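Long-range contacts in DNA repair protein RAD2 (Saccharomyces cerevisiae, PDB 4Q0W), which cuts single-stranded DNA as a magnesium-dependent endonuclease and is essential for the incision step of excision repair of damaged DNA: residues K24-D29 against F67-V72; D29-I34 against E171-C176; C62-F67 against N206-K211; F73-G78 against E153-L158. One frame throughout, in Å; residues are numbered along the deposited sequence. Where two conformers were deposited one is given.

Interaction 1. Residues K24-D29 against F67-V72; sequences KRMAVD and FGIRPV
M26 and V72 are locked together through their backbones, the M26 O accepting from V72 N at 2.8 Å with the N-H pointing almost straight at it (164°). Three more bonds of the same kind flank it: R70 N to K24 O, M26 N to R70 O, and V28 N to V72 O, the last measuring 2.7 Å. Strand 25-29 thus donates and accepts in turn along strand 70-72, and three CA-H...O contacts fill the gaps, among them P71 CA to M26 O. The pairs R25 with R70, M26 with P71 and A27 with V72 are all parallel. Two neighbouring parallel strands joined through helices 33-40 and 52-66 make a beta-alpha-beta crossover, the building unit of the Rossmann-like sheet in the N-domain. G68, with positive phi, ends the second helix as the C-prime residue of a Schellman motif.

On the M26/P71 face the packing is close and apolar. I69 CG2 reaches M26 CG at 3.6 Å, and P71 CB lies 3.7 Å from V28 CG2, the methyl that chi1 of -179° places beside the backbone N. L64 of helix 52-66 covers V28, I69 and P71 from that side.

The opposite face opens toward solvent at its R25/R70 end. Here the two arginines run side by side, and R25 CG sits over one face of the R70 guanidinium, 3.6 Å from R70 NH1. Both heads have partners beyond the strands: R25 forms a salt bridge with D186, whereas R70 bonds to the carbonyl oxygen of D23 and makes a cation-pi contact with W331.

Interaction 2. Residues D29-I34 against E171-C176; sequences DASIWI and EAEAQC. With CA (calcium ion), chain E; nucleotides of chain C.
With chi1 at 167°, D29 turns its carboxylate away from its backbone N and over A172, while chi1 of -41° and a chain bent at chi2 (96°) bring the CG methylene of E173 to D29 OD2 and turn the glutamate's carboxylate to the calcium. The contact lies in the acidic metal centre of this XPG/RAD2-family nuclease, which by similarity binds two magnesium ions; here the end of strand 25-29 faces the start of helix 172-181. D29 OD1 lies 3.6 Å from A172 CB, and D29 OD2 comes to 3.4 Å from E173 CG. The carboxylates themselves stay apart, D29 OD2 to E173 OE1 being 4.4 Å.

An Asx turn holds the D29 group. Its OD1 accepts from S31 N on the anti side, somewhat out of the carboxylate plane, and from S31 OG at 2.7 Å through the syn lone pair; OD2 accepts from T190. Together these donors fix the carboxylate's rotation. The S31 CB also packs on A172 CB, at 3.8 Å.

D29, E171 and E173 are assigned to the first magnesium site by similarity. In this crystal a calcium ion is bound by E173, D194 and two waters. Nearby, I32 CD1 touches C1' of thymidine DT3 of chain C. The metal contact itself is monodentate on the glutamate: E173 OE2 lies 2.2 Å from calcium, E173 OE1 3.8 Å.

Interaction 3. Residues C62-F67 against N206-K211; sequences CKLLYF and NMFHEK. With nucleotides of chain D.
K63, M207 and F208 have much of the buried surface between them, with K63 giving the most. The lysine is fully extended: chi1 is -177° and every later torsion is also near 180°, which sends NZ from helix 52-66 straight into the turn formed by residues 206-209. There NZ donates to M207 O at 2.9 Å, in the carbonyl plane, while the aliphatic chain slides past F208, with K63 CD 4.1 Å from F208 CD1. The 3.1 Å separation of NZ from H209 O has too poor an angle to count as a hydrogen bond. NZ also donates a hydrogen bond to water 3 at 2.9 Å, and that water makes weak bonds to F208 O and E210 OE1.

M207 takes the buried side. Its chain bends at chi2 (76°), bringing CE to 3.7 Å from L64 CD2, and its CG lies over one face of the F208 ring. L64 CD2 in turn approaches F208 CZ at 3.9 Å, the two side chains crossing at about a right angle. W33 meets F208 edge-to-face, and I189 of strand 187-189 touches L64, M207 and F208.

The contact joins N-domain helix 52-66 to the I-domain loop between strands 202-205 and 213-218. That loop borders the DNA: C5' of DA16 of chain D lies over one face of the H209 ring, and N206 CG over the opposite face. A lysine charge placed among main-chain oxygens and a nearby carboxylate would probably steady the turn electrostatically.

Interaction 4. Residues F73-G78 against E153-L158; sequences FVFDGG and EVQELL
Strand 73-75 and helix 153-158 run nearly antiparallel, their axes 162° apart in direction and 11.2 Å at closest approach, so side chains alone bridge the gap. L158 does this twice. Its CD2 sits over the centre of the F73 ring in a CH-pi contact, 3.6 Å from the centroid and 10° off the normal. Its CD1 touches F73 CB at 3.7 Å and also meets the F75 ring at the edge, 3.8 Å from F75 CZ and in the ring plane. One leucine thus serves both phenylalanines.

Q155 covers a face of F75. The extended chain carries NE2 to 3.5 Å from F75 CD1, displaced toward the rim of the ring, with the amide plane steeply inclined to the ring, at 78°. V154 CG2 closes in obliquely on F75 CE2 at 4.0 Å.

The contact is largely apolar helix-on-sheet packing of the alpha/beta core, with one amide over a ring, and joins the N-domain strand to an I-domain helix. Residue D76, assigned by similarity to the first magnesium site, follows the strand directly. F57 of helix 52-66 touches F73 and V154, I61 of the same helix touches L158, and Y165 of the adjoining strand 165-167 packs on F73, F75 and Q155.

From the N terminus, strand 25-29 pairs with 67-72 in interaction 1, closing the loop that carries helices 33-40 and 52-66. Interaction 2 starts from the shared D29 and reaches the I-domain at 171-176, so it crosses interaction 1. Interaction 3 leaves from 62-67, shares F67 with interaction 1, and closes at 206-211; it crosses interactions 1 and 2. Interaction 4 follows interaction 1 in series along strand 70-75 and is enclosed by the spans of 2 and 3. W33 links them, touching V28, F208 and F73, while D76 OD1 meets A172 N. Interaction 1 stays within the N-domain; 2 and 4 join its strand ends to I-domain helices, and 3 joins helix 52-66 to the DNA-bordering loop.

Interaction 1. Residues K24-D29 against F67-V72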
# COMPACT_ATOMS: atom_id res chain seq x y z
N LYS A 24 -13.19 36.89 14.09
CA LYS A 24 -11.81 36.56 13.74
C LYS A 24 -11.45 37.14 12.38
O LYS A 24 -12.22 37.03 11.43
CB LYS A 24 -11.60 35.05 13.73
CG LYS A 24 -10.85 34.50 14.94
CD LYS A 24 -11.46 34.99 16.24
CE LYS A 24 -10.63 34.56 17.44
NZ LYS A 24 -10.44 33.08 17.49
N ARG A 25 -10.27 37.76 12.29
CA ARG A 25 -9.72 38.17 11.00
C ARG A 25 -9.01 36.93 10.47
O ARG A 25 -8.17 36.35 11.16
CB ARG A 25 -8.71 39.31 11.16
CG ARG A 25 -9.29 40.62 11.72
CD ARG A 25 -8.18 41.54 12.20
NE ARG A 25 -7.35 40.84 13.18
CZ ARG A 25 -6.10 41.18 13.49
NH1 ARG A 25 -5.51 42.22 12.91
NH2 ARG A 25 -5.43 40.47 14.38
N MET A 26 -9.34 36.51 9.25
CA MET A 26 -8.80 35.26 8.70
C MET A 26 -8.22 35.47 7.31
O MET A 26 -8.92 35.94 6.41
CB MET A 26 -9.90 34.19 8.63
CG MET A 26 -10.40 33.69 9.97
SD MET A 26 -9.24 32.56 10.76
CE MET A 26 -10.42 31.44 11.52
N ALA A 27 -6.95 35.14 7.13
CA ALA A 27 -6.39 35.15 5.78
C ALA A 27 -6.98 33.96 5.03
O ALA A 27 -6.87 32.81 5.49
CB ALA A 27 -4.87 35.04 5.82
N VAL A 28 -7.63 34.21 3.90
CA VAL A 28 -8.18 33.09 3.13
C VAL A 28 -7.28 32.80 1.95
O VAL A 28 -7.06 33.67 1.10
CB VAL A 28 -9.63 33.37 2.66
CG1 VAL A 28 -10.18 32.18 1.88
CG2 VAL A 28 -10.51 33.69 3.87
N ASP A 29 -6.72 31.59 1.93
CA ASP A 29 -5.86 31.17 0.82
C ASP A 29 -6.77 30.69 -0.30
O ASP A 29 -7.26 29.56 -0.27
CB ASP A 29 -4.88 30.08 1.28
CG ASP A 29 -4.17 29.37 0.12
OD1 ASP A 29 -4.21 29.88 -1.02
OD2 ASP A 29 -3.57 28.30 0.35
N PHE A 67 -20.79 33.37 9.80
CA PHE A 67 -20.25 33.13 11.13
C PHE A 67 -19.49 34.35 11.63
O PHE A 67 -18.79 34.28 12.65
CB PHE A 67 -19.37 31.88 11.16
CG PHE A 67 -20.14 30.61 10.98
CD1 PHE A 67 -20.96 30.13 12.00
CD2 PHE A 67 -20.06 29.88 9.80
CE1 PHE A 67 -21.68 28.94 11.85
CE2 PHE A 67 -20.78 28.70 9.64
CZ PHE A 67 -21.59 28.24 10.67
N GLY A 68 -19.62 35.45 10.91
CA GLY A 68 -19.04 36.71 11.34
C GLY A 68 -17.53 36.79 11.17
O GLY A 68 -16.87 37.64 11.78
N ILE A 69 -16.98 35.92 10.33
CA ILE A 69 -15.55 35.97 10.05
C ILE A 69 -15.23 37.19 9.18
O ILE A 69 -15.99 37.54 8.27
CB ILE A 69 -15.05 34.65 9.40
CG1 ILE A 69 -15.08 33.52 10.42
CG2 ILE A 69 -13.63 34.78 8.85
CD1 ILE A 69 -15.06 32.14 9.80
N ARG A 70 -14.12 37.85 9.48
CA ARG A 70 -13.65 38.96 8.66
C ARG A 70 -12.50 38.48 7.76
O ARG A 70 -11.33 38.50 8.16
CB ARG A 70 -13.20 40.12 9.55
CG ARG A 70 -14.36 40.76 10.33
CD ARG A 70 -13.92 41.23 11.71
NE ARG A 70 -13.08 42.42 11.66
CZ ARG A 70 -12.17 42.73 12.59
NH1 ARG A 70 -11.98 41.93 13.64
NH2 ARG A 70 -11.45 43.84 12.47
N PRO A 71 -12.84 38.05 6.53
CA PRO A 71 -11.80 37.43 5.70
C PRO A 71 -10.94 38.44 4.96
O PRO A 71 -11.38 39.55 4.66
CB PRO A 71 -12.61 36.61 4.69
CG PRO A 71 -13.91 37.34 4.53
CD PRO A 71 -14.14 38.13 5.83
N VAL A 72 -9.69 38.07 4.69
CA VAL A 72 -8.95 38.75 3.63
C VAL A 72 -8.43 37.71 2.66
O VAL A 72 -7.73 36.77 3.04
CB VAL A 72 -7.87 39.74 4.16
CG1 VAL A 72 -7.25 39.25 5.42
CG2 VAL A 72 -6.81 40.05 3.08

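Interaction 2. Residues D29-I34 against E171-C176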
# COMPACT_ATOMS: atom_id res chain seq x y z
N ASP A 29 -6.72 31.59 1.93
CA ASP A 29 -5.86 31.17 0.82
C ASP A 29 -6.77 30.69 -0.30
O ASP A 29 -7.26 29.56 -0.27
CB ASP A 29 -4.88 30.08 1.28
CG ASP A 29 -4.17 29.37 0.12
OD1 ASP A 29 -4.21 29.88 -1.02
OD2 ASP A 29 -3.57 28.30 0.35
N ALA A 30 -6.99 31.53 -1.30
CA ALA A 30 -7.96 31.20 -2.33
C ALA A 30 -7.27 30.85 -3.64
O ALA A 30 -7.90 30.86 -4.69
CB ALA A 30 -8.94 32.35 -2.53
N SER A 31 -5.98 30.52 -3.54
CA SER A 31 -5.11 30.31 -4.70
C SER A 31 -5.56 29.21 -5.68
O SER A 31 -5.30 29.31 -6.88
CB SER A 31 -3.68 30.01 -4.23
OG SER A 31 -3.64 28.83 -3.43
N ILE A 32 -6.23 28.17 -5.19
CA ILE A 32 -6.64 27.08 -6.09
C ILE A 32 -8.17 26.89 -6.17
O ILE A 32 -8.64 25.93 -6.77
CB ILE A 32 -5.96 25.73 -5.74
CG1 ILE A 32 -6.43 25.21 -4.39
CG2 ILE A 32 -4.45 25.84 -5.80
CD1 ILE A 32 -6.25 23.71 -4.22
N TRP A 33 -8.92 27.80 -5.57
CA TRP A 33 -10.39 27.71 -5.59
C TRP A 33 -10.97 27.65 -7.02
O TRP A 33 -11.83 26.81 -7.31
CB TRP A 33 -11.01 28.90 -4.86
CG TRP A 33 -10.90 28.83 -3.36
CD1 TRP A 33 -10.02 28.08 -2.62
CD2 TRP A 33 -11.72 29.53 -2.43
NE1 TRP A 33 -10.24 28.30 -1.27
CE2 TRP A 33 -11.29 29.17 -1.13
CE3 TRP A 33 -12.79 30.43 -2.56
CZ2 TRP A 33 -11.89 29.68 0.02
CZ3 TRP A 33 -13.39 30.94 -1.41
CH2 TRP A 33 -12.92 30.57 -0.13
N ILE A 34 -10.51 28.54 -7.90
CA ILE A 34 -11.10 28.59 -9.24
C ILE A 34 -10.93 27.26 -9.95
O ILE A 34 -11.91 26.66 -10.40
CB ILE A 34 -10.54 29.73 -10.10
CG1 ILE A 34 -10.92 31.09 -9.51
CG2 ILE A 34 -11.08 29.64 -11.53
CD1 ILE A 34 -10.24 32.26 -10.22
N GLU A 171 3.73 32.88 -3.79
CA GLU A 171 2.77 31.91 -3.26
C GLU A 171 1.83 32.51 -2.21
O GLU A 171 2.25 33.22 -1.29
CB GLU A 171 3.48 30.68 -2.70
CG GLU A 171 3.87 29.69 -3.79
CD GLU A 171 4.94 28.72 -3.35
OE1 GLU A 171 6.03 29.20 -2.95
OE2 GLU A 171 4.70 27.49 -3.39
N ALA A 172 0.54 32.22 -2.35
CA ALA A 172 -0.46 32.75 -1.43
C ALA A 172 -0.24 32.29 0.01
O ALA A 172 -0.36 33.10 0.94
CB ALA A 172 -1.85 32.40 -1.91
N GLU A 173 0.08 31.01 0.20
CA GLU A 173 0.27 30.46 1.55
C GLU A 173 1.39 31.17 2.29
O GLU A 173 1.30 31.41 3.49
CB GLU A 173 0.59 28.96 1.53
CG GLU A 173 -0.21 28.15 0.54
CD GLU A 173 0.54 27.96 -0.75
OE1 GLU A 173 0.28 28.71 -1.72
OE2 GLU A 173 1.41 27.06 -0.79
N ALA A 174 2.47 31.49 1.57
CA ALA A 174 3.57 32.22 2.18
C ALA A 174 3.10 33.59 2.64
O ALA A 174 3.39 34.03 3.75
CB ALA A 174 4.75 32.35 1.21
N GLN A 175 2.36 34.27 1.77
CA GLN A 175 1.84 35.59 2.12
C GLN A 175 0.87 35.50 3.30
O GLN A 175 0.88 36.37 4.18
CB GLN A 175 1.16 36.24 0.92
CG GLN A 175 0.63 37.66 1.21
CD GLN A 175 1.76 38.66 1.33
OE1 GLN A 175 2.57 38.81 0.40
NE2 GLN A 175 1.84 39.35 2.47
N CYS A 176 0.05 34.45 3.35
CA CYS A 176 -0.85 34.27 4.50
C CYS A 176 -0.07 34.18 5.81
O CYS A 176 -0.41 34.83 6.79
CB CYS A 176 -1.73 33.02 4.33
SG CYS A 176 -3.00 33.14 3.01
CA CA E . 2.11 25.39 -2.09
P DT C 3 -2.34 21.14 -11.11
O5' DT C 3 -3.68 21.72 -10.45
C5' DT C 3 -3.66 22.95 -9.73
C4' DT C 3 -4.21 22.77 -8.33
O4' DT C 3 -5.60 22.39 -8.38
C3' DT C 3 -3.52 21.66 -7.56
O3' DT C 3 -2.56 22.25 -6.70
C2' DT C 3 -4.62 20.95 -6.77
C1' DT C 3 -5.91 21.59 -7.25
N1 DT C 3 -6.93 20.61 -7.70
C2 DT C 3 -8.00 20.33 -6.88
O2 DT C 3 -8.15 20.83 -5.78
N3 DT C 3 -8.90 19.43 -7.40
C4 DT C 3 -8.81 18.80 -8.63
O4 DT C 3 -9.66 18.00 -9.02
C5 DT C 3 -7.65 19.14 -9.43
C7 DT C 3 -7.46 18.53 -10.78
C6 DT C 3 -6.78 20.02 -8.93
O HOH W 1 1.07 23.41 -3.12
O HOH W 2 0.26 25.48 -3.57

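Interaction 3. Residues C62-F67 against N206-K211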
# COMPACT_ATOMS: atom_id res chain seq x y z
N CYS A 62 -20.31 33.60 1.67
CA CYS A 62 -21.49 33.68 2.51
C CYS A 62 -21.30 32.87 3.80
O CYS A 62 -21.73 33.30 4.86
CB CYS A 62 -22.73 33.21 1.73
SG CYS A 62 -23.24 34.41 0.45
N LYS A 63 -20.65 31.71 3.70
CA LYS A 63 -20.41 30.89 4.88
C LYS A 63 -19.54 31.65 5.88
O LYS A 63 -19.88 31.73 7.06
CB LYS A 63 -19.77 29.54 4.50
CG LYS A 63 -19.57 28.59 5.70
CD LYS A 63 -19.18 27.18 5.24
CE LYS A 63 -18.86 26.27 6.43
NZ LYS A 63 -18.49 24.89 6.01
N LEU A 64 -18.45 32.24 5.39
CA LEU A 64 -17.57 33.06 6.23
C LEU A 64 -18.34 34.21 6.89
O LEU A 64 -18.21 34.45 8.09
CB LEU A 64 -16.39 33.60 5.41
CG LEU A 64 -15.43 32.56 4.79
CD1 LEU A 64 -14.45 33.20 3.82
CD2 LEU A 64 -14.67 31.82 5.89
N LEU A 65 -19.14 34.92 6.09
CA LEU A 65 -19.85 36.07 6.61
C LEU A 65 -20.93 35.65 7.60
O LEU A 65 -21.16 36.34 8.60
CB LEU A 65 -20.43 36.91 5.47
CG LEU A 65 -19.43 37.71 4.64
CD1 LEU A 65 -20.12 38.59 3.58
CD2 LEU A 65 -18.50 38.56 5.53
N TYR A 66 -21.56 34.52 7.33
CA TYR A 66 -22.56 33.95 8.21
C TYR A 66 -22.06 33.75 9.65
O TYR A 66 -22.81 33.91 10.60
CB TYR A 66 -23.06 32.61 7.68
CG TYR A 66 -24.11 31.98 8.57
CD1 TYR A 66 -25.45 32.34 8.46
CD2 TYR A 66 -23.76 31.03 9.54
CE1 TYR A 66 -26.42 31.77 9.28
CE2 TYR A 66 -24.72 30.46 10.37
CZ TYR A 66 -26.05 30.83 10.23
OH TYR A 66 -27.00 30.26 11.05
N PHE A 67 -20.79 33.37 9.80
CA PHE A 67 -20.25 33.13 11.13
C PHE A 67 -19.49 34.35 11.63
O PHE A 67 -18.79 34.28 12.65
CB PHE A 67 -19.37 31.88 11.16
CG PHE A 67 -20.14 30.61 10.98
CD1 PHE A 67 -20.96 30.13 12.00
CD2 PHE A 67 -20.06 29.88 9.80
CE1 PHE A 67 -21.68 28.94 11.85
CE2 PHE A 67 -20.78 28.70 9.64
CZ PHE A 67 -21.59 28.24 10.67
N ASN A 206 -10.15 22.25 6.32
CA ASN A 206 -11.48 21.68 6.05
C ASN A 206 -12.61 22.66 6.37
O ASN A 206 -13.71 22.25 6.73
CB ASN A 206 -11.70 20.35 6.79
CG ASN A 206 -10.79 19.25 6.31
OD1 ASN A 206 -10.08 19.41 5.31
ND2 ASN A 206 -10.81 18.12 7.00
N MET A 207 -12.31 23.95 6.25
CA MET A 207 -13.28 25.01 6.51
C MET A 207 -14.53 24.87 5.62
O MET A 207 -15.63 25.20 6.05
CB MET A 207 -12.63 26.37 6.27
CG MET A 207 -13.53 27.57 6.49
SD MET A 207 -13.80 27.90 8.25
CE MET A 207 -15.25 28.94 8.14
N PHE A 208 -14.37 24.39 4.40
CA PHE A 208 -15.52 24.30 3.50
C PHE A 208 -16.02 22.88 3.26
O PHE A 208 -16.72 22.61 2.28
CB PHE A 208 -15.26 25.10 2.22
CG PHE A 208 -14.87 26.52 2.50
CD1 PHE A 208 -15.84 27.46 2.80
CD2 PHE A 208 -13.54 26.89 2.56
CE1 PHE A 208 -15.50 28.77 3.11
CE2 PHE A 208 -13.19 28.20 2.86
CZ PHE A 208 -14.17 29.14 3.13
N HIS A 209 -15.66 21.97 4.17
CA HIS A 209 -16.34 20.68 4.26
C HIS A 209 -17.73 20.91 4.83
O HIS A 209 -18.00 21.93 5.46
CB HIS A 209 -15.54 19.71 5.13
CG HIS A 209 -14.36 19.11 4.44
ND1 HIS A 209 -13.79 17.92 4.83
CD2 HIS A 209 -13.64 19.54 3.37
CE1 HIS A 209 -12.77 17.64 4.04
NE2 HIS A 209 -12.66 18.60 3.14
N GLU A 210 -18.63 19.95 4.61
CA GLU A 210 -20.00 20.09 5.10
C GLU A 210 -20.13 19.59 6.54
O GLU A 210 -20.74 18.55 6.80
CB GLU A 210 -20.97 19.33 4.19
CG GLU A 210 -22.08 20.19 3.64
CD GLU A 210 -21.58 21.53 3.13
OE1 GLU A 210 -21.96 22.57 3.72
OE2 GLU A 210 -20.82 21.55 2.14
N LYS A 211 -19.54 20.35 7.48
CA LYS A 211 -19.48 19.94 8.89
C LYS A 211 -19.77 21.09 9.84
O LYS A 211 -19.66 22.26 9.45
CB LYS A 211 -18.10 19.37 9.21
CG LYS A 211 -18.07 17.86 9.35
CD LYS A 211 -17.28 17.21 8.22
CE LYS A 211 -17.46 15.70 8.27
NZ LYS A 211 -18.90 15.32 8.29
P DA D 16 -16.47 14.27 0.02
OP1 DA D 16 -16.24 13.84 1.42
OP2 DA D 16 -17.75 13.93 -0.66
O5' DA D 16 -16.29 15.86 -0.09
C5' DA D 16 -15.17 16.50 0.51
C4' DA D 16 -14.85 17.77 -0.25
O4' DA D 16 -14.39 17.44 -1.59
C3' DA D 16 -16.04 18.71 -0.47
O3' DA D 16 -15.98 19.80 0.46
C2' DA D 16 -15.92 19.17 -1.93
C1' DA D 16 -14.54 18.63 -2.33
N9 DA D 16 -14.34 18.34 -3.75
C8 DA D 16 -15.21 17.77 -4.64
N7 DA D 16 -14.73 17.64 -5.85
C5 DA D 16 -13.44 18.15 -5.76
C6 DA D 16 -12.40 18.30 -6.70
N6 DA D 16 -12.50 17.92 -7.98
N1 DA D 16 -11.23 18.85 -6.28
C2 DA D 16 -11.13 19.22 -4.99
N3 DA D 16 -12.04 19.13 -4.02
C4 DA D 16 -13.19 18.59 -4.47
O HOH W 3 -19.15 24.36 3.25

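Interaction 4. Residues F73-G78 against E153-L158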
# COMPACT_ATOMS: atom_id res chain seq x y z
N PHE A 73 -8.85 37.85 1.40
CA PHE A 73 -8.55 36.85 0.39
C PHE A 73 -7.15 37.05 -0.15
O PHE A 73 -6.72 38.18 -0.43
CB PHE A 73 -9.61 36.87 -0.72
CG PHE A 73 -10.82 36.04 -0.41
CD1 PHE A 73 -11.60 36.31 0.71
CD2 PHE A 73 -11.17 34.97 -1.23
CE1 PHE A 73 -12.72 35.53 1.02
CE2 PHE A 73 -12.29 34.18 -0.93
CZ PHE A 73 -13.06 34.46 0.19
N VAL A 74 -6.42 35.95 -0.31
CA VAL A 74 -5.07 36.03 -0.85
C VAL A 74 -4.97 35.18 -2.10
O VAL A 74 -5.34 34.00 -2.08
CB VAL A 74 -4.01 35.59 0.19
CG1 VAL A 74 -2.60 35.73 -0.40
CG2 VAL A 74 -4.13 36.44 1.45
N PHE A 75 -4.48 35.79 -3.18
CA PHE A 75 -4.28 35.10 -4.45
C PHE A 75 -2.79 34.89 -4.75
O PHE A 75 -1.95 35.65 -4.25
CB PHE A 75 -4.95 35.88 -5.59
CG PHE A 75 -6.46 35.95 -5.48
CD1 PHE A 75 -7.06 36.98 -4.76
CD2 PHE A 75 -7.26 34.99 -6.07
CE1 PHE A 75 -8.45 37.04 -4.64
CE2 PHE A 75 -8.65 35.04 -5.96
CZ PHE A 75 -9.24 36.07 -5.24
N ASP A 76 -2.47 33.86 -5.54
CA ASP A 76 -1.09 33.65 -5.99
C ASP A 76 -0.65 34.75 -6.95
O ASP A 76 -1.45 35.20 -7.78
CB ASP A 76 -0.97 32.33 -6.75
CG ASP A 76 -0.73 31.14 -5.84
OD1 ASP A 76 -0.35 31.33 -4.67
OD2 ASP A 76 -0.91 30.01 -6.33
N GLY A 77 0.60 35.17 -6.84
CA GLY A 77 1.25 35.90 -7.92
C GLY A 77 2.01 34.89 -8.77
O GLY A 77 1.41 34.00 -9.38
N GLY A 78 3.33 34.99 -8.78
CA GLY A 78 4.11 34.09 -9.60
C GLY A 78 4.31 32.68 -9.04
O GLY A 78 3.92 32.37 -7.90
N GLU A 153 -13.16 38.53 -12.18
CA GLU A 153 -14.55 38.35 -11.80
C GLU A 153 -14.74 38.06 -10.31
O GLU A 153 -15.58 38.69 -9.64
CB GLU A 153 -15.19 37.23 -12.63
CG GLU A 153 -15.66 37.68 -14.02
CD GLU A 153 -15.86 36.53 -14.99
OE1 GLU A 153 -16.26 36.79 -16.14
OE2 GLU A 153 -15.61 35.36 -14.61
N VAL A 154 -13.98 37.11 -9.79
CA VAL A 154 -14.11 36.76 -8.38
C VAL A 154 -13.63 37.93 -7.53
O VAL A 154 -14.17 38.20 -6.46
CB VAL A 154 -13.40 35.43 -8.01
CG1 VAL A 154 -13.99 34.28 -8.79
CG2 VAL A 154 -11.91 35.51 -8.25
N GLN A 155 -12.65 38.68 -8.03
CA GLN A 155 -12.18 39.83 -7.27
C GLN A 155 -13.21 40.97 -7.28
O GLN A 155 -13.33 41.71 -6.31
CB GLN A 155 -10.81 40.29 -7.75
CG GLN A 155 -9.70 39.30 -7.38
CD GLN A 155 -8.40 39.57 -8.11
OE1 GLN A 155 -8.33 40.44 -8.99
NE2 GLN A 155 -7.35 38.83 -7.75
N GLU A 156 -13.95 41.09 -8.38
CA GLU A 156 -15.03 42.08 -8.43
C GLU A 156 -16.11 41.69 -7.42
O GLU A 156 -16.63 42.53 -6.69
CB GLU A 156 -15.62 42.17 -9.84
CG GLU A 156 -16.83 43.12 -9.98
CD GLU A 156 -16.48 44.56 -9.67
OE1 GLU A 156 -15.30 44.95 -9.85
OE2 GLU A 156 -17.38 45.31 -9.23
N LEU A 157 -16.44 40.40 -7.38
CA LEU A 157 -17.39 39.90 -6.41
C LEU A 157 -16.94 40.24 -4.99
O LEU A 157 -17.71 40.81 -4.20
CB LEU A 157 -17.56 38.39 -6.57
CG LEU A 157 -18.51 37.69 -5.60
CD1 LEU A 157 -19.92 38.26 -5.69
CD2 LEU A 157 -18.53 36.21 -5.87
N LEU A 158 -15.68 39.94 -4.70
CA LEU A 158 -15.10 40.24 -3.39
C LEU A 158 -15.26 41.72 -3.02
O LEU A 158 -15.66 42.04 -1.90
CB LEU A 158 -13.62 39.85 -3.36
CG LEU A 158 -13.37 38.35 -3.15
CD1 LEU A 158 -11.90 38.00 -3.42
CD2 LEU A 158 -13.78 37.95 -1.72